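Side-chain contacts in 3-oxo-tetronate kinase (Cupriavidus necator, PDB 5DMH), which catalyses the ATP-dependent phosphorylation of 3-oxo-tetronate to 3-oxo-tetronate 4-phosphate, as a member of the four-carbon acid sugar kinase family: residues Ser141-Ala146 and Glu216-Leu221; Asp205-Gly210 and Leu239-Glu244. All coordinates share one frame; numbering follows the deposited sequence.

Interaction 1. Residues Ser141-Ala146 and Glu216-Leu221; sequences SDFTIA and ERIAAL
F143 meets I218 and L221 in a purely apolar contact between the lead-in to a strand and the flank of a helix. Its CB bond already points at the helix. The next carbon, CG, is anti to the backbone N (chi1 -180°), and this extended torsion carries the ring straight out to its partners. Along one flank, CD2 lies 3.9 Å from CG2 of I218. One atom further out, CE2 makes the closest approach, 3.6 Å from the same CG2 of I218. CE2 also has I218 CG1 as a neighbour, at 4.1 Å. CZ, at the tip, is again beside I218 CG2, at 4.1 Å. Across the ring, CE1 stands 4.3 Å from CB of L221, a looser touch. Both partners approach the ring obliquely. The F143 and I218 side chains cross at about a right angle. All three residues are buried. The interaction is packing within the sugar-binding N-terminal domain and lies away from the nucleotide site. Near F143, D142 makes a salt bridge to R222 of helix 211-223. T144 and A146 pair through their backbones with strand 228-231, and F143 itself also touches A229 there. I218 and L221 rest on L202 of strand 199-202, so helix 211-223 lies against the end of the sheet where parallel strands 199-202, 228-231 and 144-147 follow in that order.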
loop_
_atom_site.group_PDB
_atom_site.type_symbol
_atom_site.label_atom_id
_atom_site.label_comp_id
_atom_site.label_asym_id
_atom_site.label_seq_id
_atom_site.Cartn_x
_atom_site.Cartn_y
_atom_site.Cartn_z
ATOM N N SER A 141 14.118 -11.584 16.790
ATOM C CA SER A 141 14.338 -10.209 17.232
ATOM C C SER A 141 13.295 -9.853 18.281
ATOM O O SER A 141 12.138 -10.248 18.160
ATOM C CB SER A 141 14.231 -9.248 16.053
ATOM O OG SER A 141 14.552 -7.930 16.456
ATOM N N ASP A 142 13.690 -9.065 19.285
ATOM C CA ASP A 142 12.799 -8.759 20.381
ATOM C C ASP A 142 12.157 -7.383 20.315
ATOM O O ASP A 142 11.455 -6.984 21.253
ATOM C CB ASP A 142 13.524 -8.943 21.734
ATOM C CG ASP A 142 14.629 -7.918 21.977
ATOM O OD1 ASP A 142 14.763 -6.949 21.203
ATOM O OD2 ASP A 142 15.371 -8.081 22.976
ATOM N N PHE A 143 12.336 -6.681 19.202
ATOM C CA PHE A 143 11.808 -5.314 19.096
ATOM C C PHE A 143 11.692 -4.777 17.682
ATOM O O PHE A 143 12.592 -4.948 16.869
ATOM C CB PHE A 143 12.717 -4.361 19.864
ATOM C CG PHE A 143 12.268 -2.927 19.830
ATOM C CD1 PHE A 143 11.391 -2.453 20.775
ATOM C CD2 PHE A 143 12.736 -2.048 18.852
ATOM C CE1 PHE A 143 10.983 -1.132 20.757
ATOM C CE2 PHE A 143 12.343 -0.725 18.838
ATOM C CZ PHE A 143 11.459 -0.269 19.794
ATOM N N THR A 144 10.608 -4.063 17.414
ATOM C CA THR A 144 10.553 -3.237 16.206
ATOM C C THR A 144 9.761 -1.994 16.490
ATOM O O THR A 144 9.152 -1.885 17.549
ATOM C CB THR A 144 9.956 -3.974 15.002
ATOM O OG1 THR A 144 10.191 -3.194 13.837
ATOM C CG2 THR A 144 8.484 -4.201 15.181
ATOM N N ILE A 145 9.812 -1.046 15.565
ATOM C CA ILE A 145 8.957 0.124 15.633
ATOM C C ILE A 145 7.788 -0.056 14.671
ATOM O O ILE A 145 7.837 -0.864 13.719
ATOM C CB ILE A 145 9.676 1.441 15.274
ATOM C CG1 ILE A 145 10.269 1.384 13.869
ATOM C CG2 ILE A 145 10.741 1.775 16.347
ATOM C CD1 ILE A 145 10.693 2.722 13.363
ATOM N N ALA A 146 6.751 0.729 14.926
ATOM C CA ALA A 146 5.560 0.778 14.104
ATOM C C ALA A 146 5.288 2.267 13.833
ATOM O O ALA A 146 4.878 3.007 14.728
ATOM C CB ALA A 146 4.399 0.144 14.847
ATOM N N GLU A 216 19.233 5.333 21.812
ATOM C CA GLU A 216 19.343 5.126 23.247
ATOM C C GLU A 216 17.967 4.830 23.855
ATOM O O GLU A 216 17.851 3.959 24.713
ATOM C CB GLU A 216 19.970 6.333 23.949
ATOM C CG GLU A 216 21.470 6.481 23.696
ATOM C CD GLU A 216 22.033 7.748 24.317
ATOM O OE1 GLU A 216 21.379 8.822 24.233
ATOM O OE2 GLU A 216 23.132 7.663 24.886
ATOM N N ARG A 217 16.940 5.548 23.394
ATOM C CA ARG A 217 15.590 5.365 23.920
ATOM C C ARG A 217 15.045 3.998 23.516
ATOM O O ARG A 217 14.359 3.322 24.299
ATOM C CB ARG A 217 14.660 6.489 23.453
ATOM C CG ARG A 217 13.269 6.363 24.001
ATOM C CD ARG A 217 13.258 6.396 25.514
ATOM N NE ARG A 217 11.910 6.219 26.032
ATOM C CZ ARG A 217 11.638 5.720 27.234
ATOM N NH1 ARG A 217 12.623 5.383 28.056
ATOM N NH2 ARG A 217 10.377 5.573 27.620
ATOM N N ILE A 218 15.394 3.556 22.310
ATOM C CA ILE A 218 15.038 2.213 21.866
ATOM C C ILE A 218 15.676 1.158 22.756
ATOM O O ILE A 218 15.030 0.162 23.127
ATOM C CB ILE A 218 15.411 1.990 20.362
ATOM C CG1 ILE A 218 14.400 2.720 19.489
ATOM C CG2 ILE A 218 15.491 0.503 20.004
ATOM C CD1 ILE A 218 14.824 2.852 18.073
ATOM N N ALA A 219 16.946 1.346 23.105
ATOM C CA ALA A 219 17.591 0.397 23.991
ATOM C C ALA A 219 16.862 0.374 25.335
ATOM O O ALA A 219 16.705 -0.685 25.932
ATOM C CB ALA A 219 19.046 0.729 24.180
ATOM N N ALA A 220 16.430 1.545 25.830
ATOM C CA ALA A 220 15.706 1.583 27.100
ATOM C C ALA A 220 14.334 0.912 27.009
ATOM O O ALA A 220 13.905 0.202 27.920
ATOM C CB ALA A 220 15.580 2.993 27.604
ATOM N N LEU A 221 13.635 1.120 25.900
ATOM C CA LEU A 221 12.326 0.490 25.713
ATOM C C LEU A 221 12.449 -1.016 25.700
ATOM O O LEU A 221 11.652 -1.711 26.319
ATOM C CB LEU A 221 11.679 0.982 24.418
ATOM C CG LEU A 221 11.181 2.425 24.434
ATOM C CD1 LEU A 221 10.884 2.895 23.044
ATOM C CD2 LEU A 221 9.967 2.566 25.347
#

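Interaction 2. Residues Asp205-Gly210 and Leu239-Glu244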
loop_
_atom_site.group_PDB
_atom_site.type_symbol
_atom_site.label_atom_id
_atom_site.label_comp_id
_atom_site.label_asym_id
_atom_site.label_seq_id
_atom_site.Cartn_x
_atom_site.Cartn_y
_atom_site.Cartn_z
ATOM N N ASP A 205 9.613 13.441 21.865
ATOM C CA ASP A 205 10.642 14.219 22.545
ATOM C C ASP A 205 12.005 13.511 22.528
ATOM O O ASP A 205 13.034 14.164 22.525
ATOM C CB ASP A 205 10.184 14.619 23.946
ATOM C CG ASP A 205 9.851 13.431 24.847
ATOM O OD1 ASP A 205 9.622 12.305 24.364
ATOM O OD2 ASP A 205 9.811 13.646 26.078
ATOM N N ALA A 206 12.011 12.184 22.428
ATOM C CA ALA A 206 13.261 11.472 22.175
ATOM C C ALA A 206 13.659 11.622 20.705
ATOM O O ALA A 206 14.815 11.908 20.390
ATOM C CB ALA A 206 13.126 9.991 22.555
ATOM N N VAL A 207 12.692 11.420 19.807
ATOM C CA VAL A 207 12.965 11.509 18.380
ATOM C C VAL A 207 13.507 12.888 18.017
ATOM O O VAL A 207 14.428 13.017 17.202
ATOM C CB VAL A 207 11.719 11.187 17.567
ATOM C CG1 VAL A 207 12.049 11.229 16.084
ATOM C CG2 VAL A 207 11.178 9.820 17.957
ATOM N N ALA A 208 12.973 13.917 18.676
ATOM C CA ALA A 208 13.375 15.287 18.393
ATOM C C ALA A 208 14.859 15.524 18.689
ATOM O O ALA A 208 15.452 16.436 18.127
ATOM C CB ALA A 208 12.523 16.255 19.186
ATOM N N ARG A 209 15.442 14.711 19.563
ATOM C CA ARG A 209 16.830 14.866 19.979
ATOM C C ARG A 209 17.864 14.259 19.010
ATOM O O ARG A 209 19.045 14.411 19.217
ATOM C CB ARG A 209 17.018 14.292 21.372
ATOM C CG ARG A 209 16.387 15.142 22.512
ATOM C CD ARG A 209 16.906 14.724 23.883
ATOM N NE ARG A 209 16.726 13.311 24.210
ATOM C CZ ARG A 209 15.667 12.803 24.843
ATOM N NH1 ARG A 209 14.662 13.588 25.224
ATOM N NH2 ARG A 209 15.605 11.497 25.084
ATOM N N GLY A 210 17.415 13.595 17.946
ATOM C CA GLY A 210 18.321 13.069 16.941
ATOM C C GLY A 210 18.546 11.566 17.045
ATOM O O GLY A 210 18.045 10.904 17.962
ATOM N N LEU A 239 11.372 11.252 10.498
ATOM C CA LEU A 239 11.430 9.976 9.790
ATOM C C LEU A 239 12.879 9.582 9.459
ATOM O O LEU A 239 13.268 8.403 9.582
ATOM C CB LEU A 239 10.547 10.025 8.540
ATOM C CG LEU A 239 9.030 9.974 8.800
ATOM C CD1 LEU A 239 8.287 10.217 7.516
ATOM C CD2 LEU A 239 8.610 8.654 9.428
ATOM N N PHE A 240 13.699 10.558 9.064
ATOM C CA PHE A 240 15.087 10.271 8.774
ATOM C C PHE A 240 15.821 9.906 10.067
ATOM O O PHE A 240 16.674 9.012 10.066
ATOM C CB PHE A 240 15.790 11.432 8.073
ATOM C CG PHE A 240 15.469 11.529 6.599
ATOM C CD1 PHE A 240 16.156 10.754 5.679
ATOM C CD2 PHE A 240 14.499 12.400 6.146
ATOM C CE1 PHE A 240 15.876 10.845 4.320
ATOM C CE2 PHE A 240 14.216 12.496 4.790
ATOM C CZ PHE A 240 14.908 11.716 3.886
ATOM N N THR A 241 15.485 10.592 11.150
ATOM C CA THR A 241 16.068 10.267 12.463
ATOM C C THR A 241 15.756 8.815 12.879
ATOM O O THR A 241 16.631 8.087 13.349
ATOM C CB THR A 241 15.548 11.237 13.538
ATOM O OG1 THR A 241 16.029 12.549 13.241
ATOM C CG2 THR A 241 15.997 10.809 14.949
ATOM N N LEU A 242 14.505 8.411 12.710
ATOM C CA LEU A 242 14.084 7.063 13.060
ATOM C C LEU A 242 14.813 6.018 12.195
ATOM O O LEU A 242 15.320 5.020 12.705
ATOM C CB LEU A 242 12.556 6.946 12.928
ATOM C CG LEU A 242 11.713 7.619 14.029
ATOM C CD1 LEU A 242 10.270 7.800 13.567
ATOM C CD2 LEU A 242 11.769 6.807 15.307
ATOM N N GLY A 243 14.868 6.256 10.887
ATOM C CA GLY A 243 15.582 5.375 9.977
ATOM C C GLY A 243 17.035 5.141 10.388
ATOM O O GLY A 243 17.515 4.008 10.474
ATOM N N GLU A 244 17.742 6.230 10.667
ATOM C CA GLU A 244 19.114 6.130 11.136
ATOM C C GLU A 244 19.191 5.406 12.487
ATOM O O GLU A 244 20.042 4.555 12.662
ATOM C CB GLU A 244 19.763 7.514 11.217
ATOM C CG GLU A 244 21.231 7.445 11.589
ATOM C CD GLU A 244 21.913 8.799 11.694
ATOM O OE1 GLU A 244 21.352 9.827 11.262
ATOM O OE2 GLU A 244 23.027 8.821 12.234
HETATM O O HOH W 1 14.278 14.180 14.540
#
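V207 and T241 join the type I turn V207-G210, next to helix 204-207, to the side of helix 236-245 in the sugar-binding N-terminal domain. Their side chains meet at a slant, with V207 CG1 4.1 Å from T241 CG2. V207 lies roughly perpendicular to L242. Its CG1 also comes near L242 CG, at 4.2 Å, while its CG2 touches L242 CD2 at 4.1 Å.

The CB bond of T241 points toward 205-210. OG1 lies beside the backbone N (chi1 -66°), which turns the methyl CG2 anti to it and onto the turn. T241 CG2 sits 3.4 Å from G210 C and 3.5 Å from V207 O. It thus packs on the backbone of the turn as well as on a side chain. G210 is the N-cap of helix 211-223. Its phi is positive (103°), and at its backbone angles a CB would jam against the carbonyl O of R209. T214 of that helix touches both T241 and L242.

T241 OG1 is within bonding distance of A237 O, one turn earlier in its own helix, and of a water at 2.7 Å. Its one proton cannot serve both at once. V207 O accepts twice, from G210 N within the turn and from this same water, which donates to it at 2.9 Å.

How the interactions relate
Interactions 1 and 2 are neighbours in the same domain, with centres about 13 Å apart. Their segments alternate along the chain. Helix 204-207, from interaction 2, is followed directly by helix 211-223, which supplies residues 216-221 to interaction 1. The segments touch where R217 CG packs against A206 CB at 3.9 Å. A second connection runs through strand 144-147. Helix 211-223 packs against F143, just ahead of this strand, and L239 and L242 of helix 236-245 touch C147 at its end. Both contacts are structural packing away from the ADP pocket.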